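Local atomic coordinates of putative acetylornithine deacetylase (Sulfolobus tokodaii, PDB entry 3VPC), a protein that probably catalyses the ATP-dependent attachment of glutamate to the C-terminal glutamate of the carrier protein LysW in arginine biosynthesis. Residues Met1-Ile6 with Tyr47-Ile52; Leu124-Pro129 with Lys162-Gln167; Asp176-Ala181 with Ser235-Glu240. One frame throughout, in Å; residues are numbered along the deposited sequence.

Contact 1: residues Met1-Ile6 with Tyr47-Ile52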
# COMPACT_ATOMS: atom_id res chain seq x y z
N MET A 1 -9.79 33.36 -29.81
CA MET A 1 -9.75 32.13 -28.98
C MET A 1 -8.32 31.83 -28.54
O MET A 1 -7.38 31.96 -29.34
CB MET A 1 -10.32 30.93 -29.75
CG MET A 1 -10.30 29.59 -28.99
SD MET A 1 -10.69 28.18 -30.05
CE MET A 1 -9.13 27.90 -30.88
N ARG A 2 -8.17 31.45 -27.28
CA ARG A 2 -6.92 30.89 -26.80
C ARG A 2 -7.13 29.62 -26.00
O ARG A 2 -8.10 29.50 -25.25
CB ARG A 2 -6.06 31.90 -26.03
CG ARG A 2 -6.77 32.70 -24.97
CD ARG A 2 -6.02 34.01 -24.75
NE ARG A 2 -5.02 33.96 -23.68
CZ ARG A 2 -3.80 33.44 -23.77
NH1 ARG A 2 -3.39 32.87 -24.90
NH2 ARG A 2 -2.98 33.48 -22.72
N VAL A 3 -6.23 28.67 -26.21
CA VAL A 3 -6.34 27.35 -25.61
C VAL A 3 -5.25 27.24 -24.54
O VAL A 3 -4.22 27.91 -24.64
CB VAL A 3 -6.15 26.26 -26.69
CG1 VAL A 3 -6.25 24.88 -26.09
CG2 VAL A 3 -7.19 26.41 -27.80
N VAL A 4 -5.49 26.43 -23.51
CA VAL A 4 -4.40 25.99 -22.61
C VAL A 4 -4.32 24.47 -22.72
O VAL A 4 -5.34 23.75 -22.70
CB VAL A 4 -4.58 26.45 -21.14
CG1 VAL A 4 -5.84 25.85 -20.48
CG2 VAL A 4 -3.33 26.16 -20.31
N LEU A 5 -3.11 23.98 -22.91
CA LEU A 5 -2.86 22.56 -22.97
C LEU A 5 -2.28 22.16 -21.61
O LEU A 5 -1.25 22.70 -21.18
CB LEU A 5 -1.94 22.22 -24.14
CG LEU A 5 -1.49 20.77 -24.34
CD1 LEU A 5 -2.65 19.84 -24.61
CD2 LEU A 5 -0.48 20.70 -25.48
N ILE A 6 -2.96 21.25 -20.93
CA ILE A 6 -2.59 20.85 -19.55
C ILE A 6 -1.89 19.51 -19.63
O ILE A 6 -2.45 18.55 -20.13
CB ILE A 6 -3.84 20.73 -18.65
CG1 ILE A 6 -4.64 22.04 -18.65
CG2 ILE A 6 -3.46 20.30 -17.23
CD1 ILE A 6 -3.83 23.29 -18.24
N TYR A 47 -8.28 31.77 -20.65
CA TYR A 47 -8.42 30.65 -21.60
C TYR A 47 -9.88 30.32 -21.90
O TYR A 47 -10.72 30.26 -21.00
CB TYR A 47 -7.67 29.40 -21.12
CG TYR A 47 -6.21 29.67 -20.85
CD1 TYR A 47 -5.33 29.95 -21.89
CD2 TYR A 47 -5.72 29.67 -19.54
CE1 TYR A 47 -3.98 30.21 -21.64
CE2 TYR A 47 -4.38 29.93 -19.28
CZ TYR A 47 -3.52 30.20 -20.34
OH TYR A 47 -2.19 30.47 -20.08
N ASP A 48 -10.17 30.13 -23.19
CA ASP A 48 -11.50 29.76 -23.63
C ASP A 48 -11.73 28.25 -23.54
O ASP A 48 -12.86 27.81 -23.30
CB ASP A 48 -11.73 30.24 -25.06
CG ASP A 48 -11.67 31.75 -25.16
OD1 ASP A 48 -12.61 32.39 -24.65
OD2 ASP A 48 -10.68 32.28 -25.70
N VAL A 49 -10.67 27.49 -23.74
CA VAL A 49 -10.72 26.03 -23.76
C VAL A 49 -9.47 25.49 -23.09
O VAL A 49 -8.39 26.02 -23.30
CB VAL A 49 -10.82 25.49 -25.23
CG1 VAL A 49 -10.43 24.01 -25.35
CG2 VAL A 49 -12.22 25.63 -25.73
N ALA A 50 -9.62 24.44 -22.28
CA ALA A 50 -8.47 23.69 -21.77
C ALA A 50 -8.52 22.30 -22.36
O ALA A 50 -9.59 21.67 -22.37
CB ALA A 50 -8.49 23.61 -20.26
N ILE A 51 -7.39 21.84 -22.88
CA ILE A 51 -7.22 20.47 -23.33
C ILE A 51 -6.53 19.69 -22.20
O ILE A 51 -5.36 19.91 -21.92
CB ILE A 51 -6.38 20.39 -24.63
CG1 ILE A 51 -7.00 21.25 -25.74
CG2 ILE A 51 -6.25 18.96 -25.11
CD1 ILE A 51 -6.15 21.28 -27.00
N ILE A 52 -7.27 18.79 -21.57
CA ILE A 52 -6.77 18.09 -20.39
C ILE A 52 -6.02 16.83 -20.78
O ILE A 52 -6.61 15.87 -21.27
CB ILE A 52 -7.94 17.74 -19.44
CG1 ILE A 52 -8.81 18.96 -19.16
CG2 ILE A 52 -7.42 17.02 -18.16
CD1 ILE A 52 -8.12 20.13 -18.46
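V4 stands over the ring of Y47, a residue just ahead of strand 49-52, which pairs in parallel with strand 2-6. The V4 methine does the touching: CB lies 3.5 Å from the Y47 ring centroid, 8° off the ring normal, a CH-pi contact over the middle of the face. V4 CG1 sits between the backbone N and the carbonyl carbon (chi1 64°), which turns that methyl against A50 CB at 3.5 Å, tighter than usual van der Waals contact. The backbone runs as a parallel ladder. The carbonyl of V49 accepts from V4 N, V4 O accepts from I51 N at 2.8 Å, and I51 O accepts from I6 N, so V4 and I51 each use both NH and C=O across the ladder. Before the strand proper, D48 closes the end of the ladder: its amide gives to R2 O at 3.0 Å, and its OD2 takes R2 N at 3.1 Å through the anti lone pair. On the face shared by V3, L5, V49 and I51, V3 CG1 meets I51 CD1 and L5 CD1 meets I51 CG2, while I6 and I52 lie side by side on the face with V4 and A50. Y47 CE1 lies over one face of the R2 guanidinium, offset toward its rim, 3.6 Å from R2 NH2, with the planes 41° apart. Both polar ends are positioned from one place: D29 on strand 27-32 pairs with R2 and accepts from Y47 OH. Helix 57-69 packs on I6, A50 and I52, and helix 268-280 on M1, V49 and I51, so the central strands of this Rossmann-like preATP-grasp sheet have helices on both faces. The chemistry is thus that of an apolar sheet, with its polar groups gathered at the end where R2, Y47 and D48 lie.

Contact 2: residues Leu124-Pro129 with Lys162-Gln167. With ADP (adenosine-5'-diphosphate), chain E.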
# COMPACT_ATOMS: atom_id res chain seq x y z
N LEU A 124 -15.10 -16.85 -15.45
CA LEU A 124 -15.48 -15.44 -15.30
C LEU A 124 -14.25 -14.53 -15.35
O LEU A 124 -13.11 -14.98 -15.24
CB LEU A 124 -16.29 -15.24 -14.00
CG LEU A 124 -15.62 -15.56 -12.66
CD1 LEU A 124 -14.77 -14.39 -12.17
CD2 LEU A 124 -16.68 -15.95 -11.58
N ILE A 125 -14.47 -13.23 -15.59
CA ILE A 125 -13.44 -12.23 -15.48
C ILE A 125 -13.73 -11.47 -14.19
O ILE A 125 -14.87 -11.16 -13.91
CB ILE A 125 -13.46 -11.26 -16.71
CG1 ILE A 125 -12.95 -11.97 -17.98
CG2 ILE A 125 -12.67 -9.97 -16.41
CD1 ILE A 125 -11.40 -12.16 -18.02
N ASP A 126 -12.71 -11.22 -13.38
CA ASP A 126 -12.80 -10.29 -12.27
C ASP A 126 -11.73 -9.19 -12.47
O ASP A 126 -10.51 -9.47 -12.54
CB ASP A 126 -12.60 -11.06 -10.96
CG ASP A 126 -12.69 -10.19 -9.72
OD1 ASP A 126 -12.71 -8.94 -9.81
OD2 ASP A 126 -12.70 -10.80 -8.62
N LYS A 127 -12.18 -7.95 -12.53
CA LYS A 127 -11.26 -6.82 -12.60
C LYS A 127 -11.70 -5.66 -11.70
O LYS A 127 -12.88 -5.51 -11.42
CB LYS A 127 -11.12 -6.34 -14.05
CG LYS A 127 -12.40 -5.73 -14.62
CD LYS A 127 -12.26 -5.64 -16.17
CE LYS A 127 -13.56 -5.19 -16.83
NZ LYS A 127 -13.54 -5.38 -18.32
N PRO A 128 -10.74 -4.83 -11.25
CA PRO A 128 -11.12 -3.66 -10.45
C PRO A 128 -11.71 -2.54 -11.35
O PRO A 128 -11.61 -2.63 -12.57
CB PRO A 128 -9.79 -3.21 -9.81
CG PRO A 128 -8.74 -4.16 -10.29
CD PRO A 128 -9.29 -4.91 -11.47
N PRO A 129 -12.36 -1.53 -10.74
CA PRO A 129 -13.00 -0.50 -11.59
C PRO A 129 -12.01 0.52 -12.15
O PRO A 129 -12.37 1.30 -13.02
CB PRO A 129 -14.01 0.17 -10.64
CG PRO A 129 -13.53 -0.16 -9.26
CD PRO A 129 -12.67 -1.37 -9.31
N LYS A 162 -10.18 -2.80 -4.22
CA LYS A 162 -10.90 -3.77 -3.39
C LYS A 162 -12.30 -4.12 -3.95
O LYS A 162 -12.92 -5.12 -3.54
CB LYS A 162 -11.10 -3.15 -2.00
CG LYS A 162 -11.36 -4.13 -0.87
CD LYS A 162 -12.83 -4.21 -0.49
CE LYS A 162 -12.96 -4.97 0.83
NZ LYS A 162 -14.33 -4.92 1.37
N ALA A 163 -12.82 -3.26 -4.82
CA ALA A 163 -14.08 -3.53 -5.48
C ALA A 163 -13.84 -4.44 -6.70
O ALA A 163 -12.90 -4.24 -7.47
CB ALA A 163 -14.76 -2.19 -5.90
N HIS A 164 -14.71 -5.45 -6.85
CA HIS A 164 -14.64 -6.44 -7.91
C HIS A 164 -15.73 -6.20 -8.93
O HIS A 164 -16.91 -6.01 -8.58
CB HIS A 164 -14.85 -7.85 -7.33
CG HIS A 164 -13.82 -8.25 -6.31
ND1 HIS A 164 -12.90 -9.24 -6.54
CD2 HIS A 164 -13.58 -7.80 -5.06
CE1 HIS A 164 -12.12 -9.38 -5.48
NE2 HIS A 164 -12.52 -8.51 -4.57
N ILE A 165 -15.34 -6.21 -10.20
CA ILE A 165 -16.32 -6.28 -11.29
C ILE A 165 -16.25 -7.71 -11.85
O ILE A 165 -15.26 -8.10 -12.47
CB ILE A 165 -16.04 -5.26 -12.44
CG1 ILE A 165 -15.92 -3.83 -11.90
CG2 ILE A 165 -17.16 -5.35 -13.46
CD1 ILE A 165 -15.56 -2.77 -12.95
N VAL A 166 -17.30 -8.48 -11.60
CA VAL A 166 -17.33 -9.90 -11.93
C VAL A 166 -18.18 -10.07 -13.19
O VAL A 166 -19.38 -9.83 -13.18
CB VAL A 166 -17.89 -10.71 -10.73
CG1 VAL A 166 -17.95 -12.21 -11.06
CG2 VAL A 166 -17.05 -10.45 -9.49
N GLN A 167 -17.54 -10.51 -14.27
CA GLN A 167 -18.13 -10.50 -15.60
C GLN A 167 -18.13 -11.84 -16.30
O GLN A 167 -17.29 -12.72 -16.02
CB GLN A 167 -17.35 -9.54 -16.50
CG GLN A 167 -17.24 -8.15 -15.98
CD GLN A 167 -16.73 -7.19 -17.01
OE1 GLN A 167 -15.78 -7.50 -17.74
NE2 GLN A 167 -17.35 -6.02 -17.09
PB ADP E . -7.66 -2.20 -18.30
O1B ADP E . -8.48 -0.94 -18.05
O2B ADP E . -6.99 -2.24 -19.68
O3B ADP E . -6.65 -2.44 -17.21
PA ADP E . -9.72 -3.92 -19.42
O1A ADP E . -11.15 -4.20 -18.96
O2A ADP E . -9.48 -3.03 -20.64
O3A ADP E . -8.74 -3.44 -18.24
O5' ADP E . -9.23 -5.36 -19.91
C5' ADP E . -7.93 -5.62 -20.40
C4' ADP E . -8.10 -6.74 -21.42
O4' ADP E . -8.73 -7.90 -20.87
C3' ADP E . -9.03 -6.30 -22.53
O3' ADP E . -8.22 -5.75 -23.54
C2' ADP E . -9.65 -7.57 -23.04
O2' ADP E . -8.69 -8.23 -23.88
C1' ADP E . -9.70 -8.41 -21.78
N9 ADP E . -11.02 -8.42 -21.11
C8 ADP E . -11.45 -7.56 -20.15
N7 ADP E . -12.69 -7.89 -19.73
C5 ADP E . -13.07 -8.98 -20.43
C6 ADP E . -14.27 -9.85 -20.46
N6 ADP E . -15.32 -9.59 -19.66
N1 ADP E . -14.28 -10.91 -21.32
C2 ADP E . -13.21 -11.16 -22.13
N3 ADP E . -12.08 -10.41 -22.14
C4 ADP E . -11.96 -9.34 -21.32
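Strands 124-127 and 164-167 run antiparallel at 163°, with I125 facing Q167 and K127 facing I165 as hydrogen-bonded pairs and D126 facing V166 as the non-hydrogen-bonded pair between them. Q167 N to I125 O and I165 N to K127 O are both 2.8 Å. On the face of D126 and V166, H164 ND1 gives a nearly straight bond of 2.6 Å to D126 OD2, at 173°, reaching its syn lone pair with the acceptor in the ring plane; carboxylate and ring are turned 50° from each other. R153 and Y117 hold the same carboxylate from outside, so this buried acid has three partners and probably stays ionised. L124 CD2 packs on V166 CG1 at 4.0 Å. The pair forms the centre of the four-stranded antiparallel sheet of the ATP-grasp fold, and its other face, that of I125, K127 and Q167, looks onto the nucleotide. K127 runs out extended beyond CG, and its NZ binds ADP O1A at 2.7 Å and ADP N7 at 3.0 Å, with N249 as a further partner. Q167 OE1 takes two donors: ADP N6 at 2.9 Å, and K127 NZ, which approaches from above the amide carbonyl plane rather than on a lone pair. That shared oxygen ties the lysine to the adenine amino group. I125 CG1 rests against the base, 3.5 Å from ADP C6. Past the strand, P129 CB touches I165 CD1, and its ring lies against A163, where Y62 of a second subunit also packs.

Contact 3: residues Asp176-Ala181 with Ser235-Glu240. With ADP (adenosine-5'-diphosphate), chain E.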
# COMPACT_ATOMS: atom_id res chain seq x y z
N ASP A 176 -9.63 -7.10 -29.31
CA ASP A 176 -10.26 -5.88 -28.78
C ASP A 176 -10.47 -4.91 -29.94
O ASP A 176 -9.66 -4.85 -30.88
CB ASP A 176 -9.35 -5.19 -27.75
CG ASP A 176 -10.14 -4.40 -26.69
OD1 ASP A 176 -11.20 -3.81 -27.00
OD2 ASP A 176 -9.68 -4.37 -25.53
N ILE A 177 -11.55 -4.14 -29.87
CA ILE A 177 -11.74 -3.07 -30.83
C ILE A 177 -11.61 -1.75 -30.07
O ILE A 177 -12.21 -1.57 -29.01
CB ILE A 177 -13.08 -3.17 -31.59
CG1 ILE A 177 -13.12 -4.43 -32.47
CG2 ILE A 177 -13.30 -1.91 -32.45
CD1 ILE A 177 -14.49 -4.73 -33.12
N ARG A 178 -10.79 -0.84 -30.59
CA ARG A 178 -10.66 0.47 -29.99
C ARG A 178 -11.09 1.54 -30.99
O ARG A 178 -10.66 1.55 -32.15
CB ARG A 178 -9.23 0.72 -29.49
CG ARG A 178 -8.99 2.16 -29.02
CD ARG A 178 -7.77 2.28 -28.14
NE ARG A 178 -7.93 1.47 -26.95
CZ ARG A 178 -6.97 1.20 -26.07
NH1 ARG A 178 -5.74 1.68 -26.25
NH2 ARG A 178 -7.24 0.44 -25.01
N CYS A 179 -11.95 2.45 -30.53
CA CYS A 179 -12.42 3.54 -31.37
C CYS A 179 -12.12 4.87 -30.70
O CYS A 179 -11.92 4.93 -29.47
CB CYS A 179 -13.94 3.39 -31.62
SG CYS A 179 -14.46 1.77 -32.21
N ILE A 180 -12.06 5.93 -31.51
CA ILE A 180 -11.95 7.28 -30.97
C ILE A 180 -13.04 8.17 -31.55
O ILE A 180 -13.36 8.11 -32.75
CB ILE A 180 -10.55 7.93 -31.24
CG1 ILE A 180 -9.47 7.20 -30.44
CG2 ILE A 180 -10.54 9.41 -30.86
CD1 ILE A 180 -8.08 7.86 -30.50
N ALA A 181 -13.59 9.02 -30.68
CA ALA A 181 -14.61 9.97 -31.10
C ALA A 181 -14.21 11.36 -30.64
O ALA A 181 -13.61 11.54 -29.56
CB ALA A 181 -15.98 9.59 -30.52
N SER A 235 -11.52 7.65 -26.17
CA SER A 235 -11.51 6.37 -26.85
C SER A 235 -12.55 5.45 -26.23
O SER A 235 -12.98 5.65 -25.08
CB SER A 235 -10.12 5.70 -26.83
OG SER A 235 -9.70 5.44 -25.51
N ILE A 236 -12.97 4.46 -27.02
CA ILE A 236 -13.98 3.50 -26.61
C ILE A 236 -13.43 2.12 -26.93
O ILE A 236 -13.06 1.85 -28.08
CB ILE A 236 -15.34 3.69 -27.34
CG1 ILE A 236 -15.78 5.16 -27.35
CG2 ILE A 236 -16.45 2.80 -26.67
CD1 ILE A 236 -15.20 6.02 -28.55
N ASP A 237 -13.37 1.26 -25.91
CA ASP A 237 -12.99 -0.13 -26.10
C ASP A 237 -14.22 -1.03 -26.15
O ASP A 237 -15.08 -1.00 -25.23
CB ASP A 237 -12.03 -0.61 -24.99
CG ASP A 237 -10.66 0.07 -25.04
OD1 ASP A 237 -10.37 0.79 -26.02
OD2 ASP A 237 -9.86 -0.10 -24.09
N ILE A 238 -14.30 -1.82 -27.22
CA ILE A 238 -15.44 -2.66 -27.56
C ILE A 238 -15.04 -4.14 -27.64
O ILE A 238 -13.98 -4.48 -28.15
CB ILE A 238 -15.99 -2.27 -28.98
CG1 ILE A 238 -16.56 -0.84 -28.98
CG2 ILE A 238 -17.01 -3.30 -29.48
CD1 ILE A 238 -17.88 -0.71 -28.28
N LEU A 239 -15.90 -5.03 -27.16
CA LEU A 239 -15.69 -6.45 -27.38
C LEU A 239 -16.81 -6.99 -28.25
O LEU A 239 -17.97 -6.66 -28.06
CB LEU A 239 -15.58 -7.24 -26.07
CG LEU A 239 -14.40 -6.79 -25.19
CD1 LEU A 239 -14.53 -7.34 -23.79
CD2 LEU A 239 -13.05 -7.19 -25.79
N GLU A 240 -16.44 -7.83 -29.22
CA GLU A 240 -17.44 -8.56 -29.98
C GLU A 240 -18.01 -9.68 -29.11
O GLU A 240 -17.29 -10.36 -28.38
CB GLU A 240 -16.84 -9.11 -31.27
CG GLU A 240 -16.44 -8.01 -32.23
CD GLU A 240 -15.29 -8.39 -33.15
OE1 GLU A 240 -14.22 -8.83 -32.65
OE2 GLU A 240 -15.44 -8.23 -34.39
PB ADP E . -7.66 -2.20 -18.30
O1B ADP E . -8.48 -0.94 -18.05
O2B ADP E . -6.99 -2.24 -19.68
O3B ADP E . -6.65 -2.44 -17.21
PA ADP E . -9.72 -3.92 -19.42
O1A ADP E . -11.15 -4.20 -18.96
O2A ADP E . -9.48 -3.03 -20.64
O3A ADP E . -8.74 -3.44 -18.24
O5' ADP E . -9.23 -5.36 -19.91
C5' ADP E . -7.93 -5.62 -20.40
C4' ADP E . -8.10 -6.74 -21.42
O4' ADP E . -8.73 -7.90 -20.87
C3' ADP E . -9.03 -6.30 -22.53
O3' ADP E . -8.22 -5.75 -23.54
C2' ADP E . -9.65 -7.57 -23.04
O2' ADP E . -8.69 -8.23 -23.88
C1' ADP E . -9.70 -8.41 -21.78
N9 ADP E . -11.02 -8.42 -21.11
C8 ADP E . -11.45 -7.56 -20.15
N7 ADP E . -12.69 -7.89 -19.73
C5 ADP E . -13.07 -8.98 -20.43
C6 ADP E . -14.27 -9.85 -20.46
N6 ADP E . -15.32 -9.59 -19.66
N1 ADP E . -14.28 -10.91 -21.32
C2 ADP E . -13.21 -11.16 -22.13
N3 ADP E . -12.08 -10.41 -22.14
C4 ADP E . -11.96 -9.34 -21.32
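D237 OD1 takes R178 NE at 2.7 Å and D237 OD2 takes R178 NH2 at 2.8 Å, a side-on grip that meets each oxygen on its syn side. Guanidinium and carboxylate lie only 8° from coplanar, so two nearly parallel bonds fix the rotation of both groups. R178 reaches this place because its CG is anti to the backbone N (chi1 172°) and the chain bends at chi3, bringing the guanidinium beside an aspartate that points the same way. D237 is a ligand of the first magnesium site; R178, itself probably an ATP-binding residue, is thus placed to orient a magnesium ligand. Nearby, in one of its two conformers, D176 OD2 accepts from ADP O3' at 2.8 Å and forms a salt bridge with R192, an inferred substrate-binding residue. Beneath these groups the antiparallel backbone is regular. I177 and I238 exchange NH and C=O bonds, as do C179 and I236, where I236 N to C179 O measures 2.7 Å. The face away from the nucleotide phosphates is oily: I177 CB packs on I238 CB, and I236 CD1 reaches A181 CB. Farther along, I177 CD1 lies against the E240 carboxylate, which pairs with R175. C179 is also joined to C189 of strand 185-193 by a disulfide. The two strands are neighbours within the five-stranded antiparallel sheet of the ATP-grasp domain: strand 185-193 lies beside 176-181, strand 245-252 beside 235-240, and helix 216-229 packs against C179, A181 and I236.

All three contacts are buried pairs of neighbouring strands, but each belongs to a different sheet. Contact 1 is parallel and largely apolar, in the preATP-grasp domain, with its centre about 36 Å from that of contact 2 and 27 Å from that of contact 3. Contacts 2 and 3 are antiparallel, lie in the ATP-grasp region with centres about 20 Å apart, and both touch ADP; strand 175-182 is the next strand after 164-168. Contact 2 serves the adenine and alpha-phosphate through a lysine and a glutamine, whereas contact 3 meets the ribose and sets charged groups at a magnesium site. Only contact 2 is touched by another subunit.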